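Long-range contacts in putative oxidoreductase molybdopterin-binding subunit (Sulfolobus tokodaii, PDB 4ZOH), which binds a pterin cytosine dinucleotide cofactor and is probably the molybdopterin-binding subunit of an oxidoreductase related to xanthine dehydrogenase and aldehyde oxidase: residues V422-V427 against D553-Y558; K142-A147 against K261-V266. All blocks are in the same frame, centred on the assembly; numbering follows the deposited sequence.

Overall arrangement
Two ways of joining distant parts of a chain are illustrated here. Following the chain from the N terminus, contact 2 comes first: helix 140-145 is met by the far end of strand 254-266, closing a loop of 113 residues within the first molybdopterin cofactor-binding domain. Only after it has closed does contact 1 open, where strand 420-427 pairs with strand 553-559 across 125 residues, many of them helical, in the second such domain. The two loops therefore stand in series, neither nested nor crossed. The centres of the two contacts lie about 53 Å apart, on opposite sides of the chain's centre. One seats a helix on a sheet; the other adds a strand that is outermost within this chain, next to a second subunit.

Contact 1. Residues V422-V427 against D553-Y558; sequences VARISV and DTTAIY
Arg424 and Asp553 meet side-on, guanidinium edge to carboxylate, their planes only 6° apart. Arg424 NE reaches Asp553 OD1 at 3.0 Å. Arg424 NH2 reaches Asp553 OD2 at 2.8 Å; each oxygen offers its syn lone pair, and both bonds are nearly straight. With CG anti to the backbone N (chi1 157°) and the chain extended as far as NE, the arginine runs along its face of the sheet to a carboxylate two residue pairs further on, the next on the same face. Ser426, directly opposite Asp553, comes from another direction: its OG donates to Asp553 OD2 over 2.8 Å, 71° out of the carboxylate plane. On the same face, Val422 CG1 lies 3.7 Å from Thr555 CG2, while Thr555 OG1 rests against Arg424 CB. The reverse face is apolar at its point of touch, the CG2 methyls of Ile425 and Thr554 standing 3.8 Å apart.

Beneath these side chains the strands run antiparallel, with Ala423-Ala556 and Ile425-Thr554 as hydrogen-bonded pairs; Ala556 N to Ala423 O, at 2.8 Å, is representative. Strand 433-437 flanks strand 420-427 on its other edge. Arg424 NH1 is taken by the carbonyl of Ile474 in the same chain and that of Glu473 of the second subunit, so the guanidinium joins both the sheet and the interface with a second copy of this protein.

Chemically, this is a bidentate salt bridge with a third donor above its plane. Two grips on the carboxylate edge and one from above should fix its rotation, and the paired charges probably favour an ionised aspartate beside a neighbouring subunit.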
loop_
_atom_site.group_PDB
_atom_site.type_symbol
_atom_site.label_atom_id
_atom_site.label_comp_id
_atom_site.label_asym_id
_atom_site.label_seq_id
_atom_site.Cartn_x
_atom_site.Cartn_y
_atom_site.Cartn_z
ATOM N N VAL A 422 -20.529 -17.881 1.799
ATOM C CA VAL A 422 -21.059 -16.840 0.925
ATOM C C VAL A 422 -20.369 -16.808 -0.438
ATOM O O VAL A 422 -19.217 -17.179 -0.569
ATOM C CB VAL A 422 -20.932 -15.451 1.669
ATOM C CG1 VAL A 422 -21.666 -14.353 0.955
ATOM C CG2 VAL A 422 -21.403 -15.572 3.144
ATOM N N ALA A 423 -21.069 -16.348 -1.464
ATOM C CA ALA A 423 -20.420 -16.090 -2.740
ATOM C C ALA A 423 -21.133 -14.888 -3.316
ATOM O O ALA A 423 -22.403 -14.840 -3.248
ATOM C CB ALA A 423 -20.543 -17.319 -3.691
ATOM N N ARG A 424 -20.357 -13.966 -3.904
ATOM C CA ARG A 424 -20.931 -12.843 -4.630
ATOM C C ARG A 424 -20.477 -12.967 -6.094
ATOM O O ARG A 424 -19.317 -13.236 -6.304
ATOM C CB ARG A 424 -20.447 -11.505 -3.982
ATOM C CG ARG A 424 -20.488 -10.278 -4.868
ATOM C CD ARG A 424 -20.026 -9.004 -4.175
ATOM N NE ARG A 424 -20.098 -7.883 -5.139
ATOM C CZ ARG A 424 -19.121 -7.030 -5.444
ATOM N NH1 ARG A 424 -17.945 -7.059 -4.834
ATOM N NH2 ARG A 424 -19.357 -6.099 -6.339
ATOM N N ILE A 425 -21.368 -12.748 -7.086
ATOM C CA ILE A 425 -20.909 -12.655 -8.463
ATOM C C ILE A 425 -21.438 -11.362 -9.059
ATOM O O ILE A 425 -22.592 -11.029 -8.887
ATOM C CB ILE A 425 -21.251 -13.950 -9.314
ATOM C CG1 ILE A 425 -20.486 -13.990 -10.615
ATOM C CG2 ILE A 425 -22.748 -14.025 -9.623
ATOM C CD1 ILE A 425 -20.517 -15.393 -11.289
ATOM N N SER A 426 -20.621 -10.658 -9.822
ATOM C CA SER A 426 -21.045 -9.350 -10.280
ATOM C C SER A 426 -20.656 -9.089 -11.719
ATOM O O SER A 426 -19.533 -9.416 -12.117
ATOM C CB SER A 426 -20.351 -8.343 -9.356
ATOM O OG SER A 426 -20.607 -7.048 -9.762
ATOM N N VAL A 427 -21.483 -8.395 -12.481
ATOM C CA VAL A 427 -21.123 -8.139 -13.886
ATOM C C VAL A 427 -21.126 -6.671 -14.186
ATOM O O VAL A 427 -22.128 -5.977 -13.916
ATOM C CB VAL A 427 -22.098 -8.865 -14.873
ATOM C CG1 VAL A 427 -21.684 -8.638 -16.332
ATOM C CG2 VAL A 427 -22.191 -10.359 -14.503
ATOM N N ASP A 553 -25.512 -8.037 -9.922
ATOM C CA ASP A 553 -24.549 -8.263 -8.843
ATOM C C ASP A 553 -25.364 -9.081 -7.861
ATOM O O ASP A 553 -26.349 -8.601 -7.362
ATOM C CB ASP A 553 -24.108 -6.908 -8.216
ATOM C CG ASP A 553 -22.881 -7.049 -7.298
ATOM O OD1 ASP A 553 -22.788 -8.005 -6.471
ATOM O OD2 ASP A 553 -21.949 -6.241 -7.453
ATOM N N THR A 554 -24.968 -10.310 -7.580
ATOM C CA THR A 554 -25.790 -11.129 -6.728
ATOM C C THR A 554 -25.005 -11.907 -5.698
ATOM O O THR A 554 -23.873 -12.261 -5.952
ATOM C CB THR A 554 -26.817 -12.002 -7.526
ATOM O OG1 THR A 554 -27.810 -12.479 -6.594
ATOM C CG2 THR A 554 -26.166 -13.152 -8.259
ATOM N N THR A 555 -25.583 -12.088 -4.526
ATOM C CA THR A 555 -24.903 -12.726 -3.410
ATOM C C THR A 555 -25.748 -13.883 -2.941
ATOM O O THR A 555 -26.951 -13.738 -2.748
ATOM C CB THR A 555 -24.652 -11.702 -2.252
ATOM O OG1 THR A 555 -23.746 -10.690 -2.721
ATOM C CG2 THR A 555 -24.037 -12.362 -1.042
ATOM N N ALA A 556 -25.140 -15.040 -2.762
ATOM C CA ALA A 556 -25.878 -16.218 -2.300
ATOM C C ALA A 556 -25.249 -16.650 -0.998
ATOM O O ALA A 556 -24.069 -16.523 -0.802
ATOM C CB ALA A 556 -25.798 -17.339 -3.316
ATOM N N ILE A 557 -26.050 -17.149 -0.089
ATOM C CA ILE A 557 -25.496 -17.647 1.143
ATOM C C ILE A 557 -26.019 -19.062 1.078
ATOM O O ILE A 557 -27.246 -19.266 0.908
ATOM C CB ILE A 557 -26.034 -16.897 2.386
ATOM C CG1 ILE A 557 -25.559 -15.429 2.420
ATOM C CG2 ILE A 557 -25.687 -17.662 3.666
ATOM C CD1 ILE A 557 -26.252 -14.550 3.487
ATOM N N TYR A 558 -25.104 -20.014 1.192
ATOM C CA TYR A 558 -25.454 -21.419 1.289
ATOM C C TYR A 558 -25.426 -21.835 2.760
ATOM O O TYR A 558 -24.370 -21.976 3.352
ATOM C CB TYR A 558 -24.490 -22.278 0.403
ATOM C CG TYR A 558 -24.764 -23.775 0.480
ATOM C CD1 TYR A 558 -25.958 -24.333 -0.079
ATOM C CD2 TYR A 558 -23.861 -24.635 1.108
ATOM C CE1 TYR A 558 -26.215 -25.711 -0.006
ATOM C CE2 TYR A 558 -24.135 -26.015 1.199
ATOM C CZ TYR A 558 -25.309 -26.531 0.630
ATOM O OH TYR A 558 -25.563 -27.849 0.696
#

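Contact 2. Residues K142-A147 against K261-V266; sequences KAFKEA and KFEVAV
Phe144 supplies most of the helix's share of this contact, and Ala265 receives its ring as a CH-pi partner. The Ala265 CB methyl sits 3.6 Å from the centroid of the Phe144 ring and only 3° off the normal, so the methyl lies almost exactly over the centre of one face. The ring gets there because its CG stands anti to the carbonyl carbon of Phe144 (chi1 -76°), which carries it from the last turn of the helix out over the strand.

Apolar packing also involves the ring's rim and Ala147 just past the helix. CE2 of Phe144 touches Glu263 CG at 3.3 Å, near the ring plane, and the Glu263 carboxylate is turned 74° from the ring. Ala147 CB meets Ala265 CB at 3.8 Å.

Among polar groups, the backbone oxygen of Ala143 lies near the Ala265 methyl, so three residues of 142-147 meet that one group. No hydrogen bond spans the two segments; the polar end of Glu263 turns elsewhere, with OE2 in a salt bridge to Arg276 and OE1 bonded to Thr150 OG1. Arg276 also makes a cation-pi contact with Phe144, linking the ring to this polar group. Replacing Phe144 by an alanine is likely to strip the Ala265 methyl of its aromatic cover and leave Arg276 without its ring partner.

Helix 140-145 thus lies against one side of strand 254-266, which runs between strands 149-161 and 272-282. Val264 and Val266 point away from it to pack on helix 336-353, leaving the strand sandwiched between two helices.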
loop_
_atom_site.group_PDB
_atom_site.type_symbol
_atom_site.label_atom_id
_atom_site.label_comp_id
_atom_site.label_asym_id
_atom_site.label_seq_id
_atom_site.Cartn_x
_atom_site.Cartn_y
_atom_site.Cartn_z
ATOM N N LYS A 142 -21.722 -56.150 26.949
ATOM C CA LYS A 142 -21.899 -57.241 26.037
ATOM C C LYS A 142 -20.639 -57.533 25.217
ATOM O O LYS A 142 -20.303 -58.726 25.004
ATOM C CB LYS A 142 -23.081 -56.906 25.109
ATOM C CG LYS A 142 -23.332 -57.905 23.990
ATOM C CD LYS A 142 -24.558 -57.516 23.190
ATOM C CE LYS A 142 -25.000 -58.672 22.289
ATOM N NZ LYS A 142 -24.684 -58.394 20.872
ATOM N N ALA A 143 -19.962 -56.462 24.749
ATOM C CA ALA A 143 -18.698 -56.608 24.040
ATOM C C ALA A 143 -17.660 -57.276 24.882
ATOM O O ALA A 143 -16.971 -58.163 24.403
ATOM C CB ALA A 143 -18.143 -55.242 23.544
ATOM N N PHE A 144 -17.450 -56.791 26.095
ATOM C CA PHE A 144 -16.409 -57.390 26.905
ATOM C C PHE A 144 -16.861 -58.754 27.477
ATOM O O PHE A 144 -16.002 -59.550 27.867
ATOM C CB PHE A 144 -15.863 -56.444 27.969
ATOM C CG PHE A 144 -14.925 -55.404 27.410
ATOM C CD1 PHE A 144 -15.414 -54.359 26.611
ATOM C CD2 PHE A 144 -13.553 -55.494 27.634
ATOM C CE1 PHE A 144 -14.541 -53.419 26.043
ATOM C CE2 PHE A 144 -12.677 -54.574 27.050
ATOM C CZ PHE A 144 -13.164 -53.523 26.274
ATOM N N LYS A 145 -18.178 -59.028 27.486
ATOM C CA LYS A 145 -18.709 -60.335 27.977
ATOM C C LYS A 145 -18.368 -61.427 26.963
ATOM O O LYS A 145 -17.730 -62.417 27.320
ATOM C CB LYS A 145 -20.240 -60.309 28.227
ATOM C CG LYS A 145 -20.792 -61.424 29.113
ATOM C CD LYS A 145 -20.515 -61.143 30.597
ATOM C CE LYS A 145 -20.373 -62.418 31.439
ATOM N NZ LYS A 145 -21.600 -63.269 31.404
ATOM N N GLU A 146 -18.770 -61.181 25.715
ATOM C CA GLU A 146 -18.554 -62.015 24.515
ATOM C C GLU A 146 -17.114 -62.169 23.971
ATOM O O GLU A 146 -16.926 -62.848 22.974
ATOM C CB GLU A 146 -19.421 -61.479 23.375
ATOM C CG GLU A 146 -20.915 -61.636 23.547
ATOM C CD GLU A 146 -21.714 -61.021 22.399
ATOM O OE1 GLU A 146 -21.150 -60.234 21.583
ATOM O OE2 GLU A 146 -22.929 -61.311 22.304
ATOM N N ALA A 147 -16.122 -61.554 24.597
ATOM C CA ALA A 147 -14.773 -61.494 24.039
ATOM C C ALA A 147 -14.025 -62.716 24.435
ATOM O O ALA A 147 -14.168 -63.161 25.568
ATOM C CB ALA A 147 -14.023 -60.295 24.569
ATOM N N LYS A 261 -5.215 -44.626 26.714
ATOM C CA LYS A 261 -5.101 -45.860 27.549
ATOM C C LYS A 261 -6.272 -46.673 27.059
ATOM O O LYS A 261 -7.440 -46.235 27.195
ATOM C CB LYS A 261 -5.287 -45.582 29.046
ATOM C CG LYS A 261 -4.574 -44.338 29.614
ATOM C CD LYS A 261 -3.152 -44.617 30.112
ATOM C CE LYS A 261 -2.565 -43.502 30.975
ATOM N NZ LYS A 261 -3.211 -43.460 32.324
ATOM N N PHE A 262 -5.997 -47.816 26.413
ATOM C CA PHE A 262 -7.108 -48.555 25.744
ATOM C C PHE A 262 -7.167 -50.000 26.228
ATOM O O PHE A 262 -6.184 -50.545 26.700
ATOM C CB PHE A 262 -7.037 -48.479 24.185
ATOM C CG PHE A 262 -6.023 -49.429 23.567
ATOM C CD1 PHE A 262 -6.348 -50.785 23.322
ATOM C CD2 PHE A 262 -4.742 -48.994 23.275
ATOM C CE1 PHE A 262 -5.397 -51.670 22.820
ATOM C CE2 PHE A 262 -3.800 -49.858 22.738
ATOM C CZ PHE A 262 -4.135 -51.197 22.496
ATOM N N GLU A 263 -8.316 -50.632 26.059
ATOM C CA GLU A 263 -8.373 -52.053 26.190
ATOM C C GLU A 263 -9.318 -52.473 25.113
ATOM O O GLU A 263 -10.396 -51.900 24.977
ATOM C CB GLU A 263 -8.851 -52.472 27.608
ATOM C CG GLU A 263 -9.574 -53.827 27.693
ATOM C CD GLU A 263 -9.879 -54.291 29.126
ATOM O OE1 GLU A 263 -9.663 -55.507 29.435
ATOM O OE2 GLU A 263 -10.316 -53.448 29.951
ATOM N N VAL A 264 -8.934 -53.495 24.330
ATOM C CA VAL A 264 -9.832 -53.858 23.223
ATOM C C VAL A 264 -10.330 -55.280 23.488
ATOM O O VAL A 264 -9.576 -56.155 23.942
ATOM C CB VAL A 264 -9.149 -53.637 21.801
ATOM C CG1 VAL A 264 -7.872 -54.439 21.662
ATOM C CG2 VAL A 264 -10.071 -53.926 20.644
ATOM N N ALA A 265 -11.595 -55.473 23.151
ATOM C CA ALA A 265 -12.230 -56.744 23.250
ATOM C C ALA A 265 -12.420 -57.375 21.875
ATOM O O ALA A 265 -13.156 -56.877 20.986
ATOM C CB ALA A 265 -13.573 -56.610 23.969
ATOM N N VAL A 266 -11.787 -58.538 21.734
ATOM C CA VAL A 266 -11.847 -59.261 20.472
ATOM C C VAL A 266 -12.288 -60.715 20.588
ATOM O O VAL A 266 -12.018 -61.379 21.622
ATOM C CB VAL A 266 -10.473 -59.215 19.764
ATOM C CG1 VAL A 266 -10.050 -57.752 19.536
ATOM C CG2 VAL A 266 -9.396 -60.018 20.524
#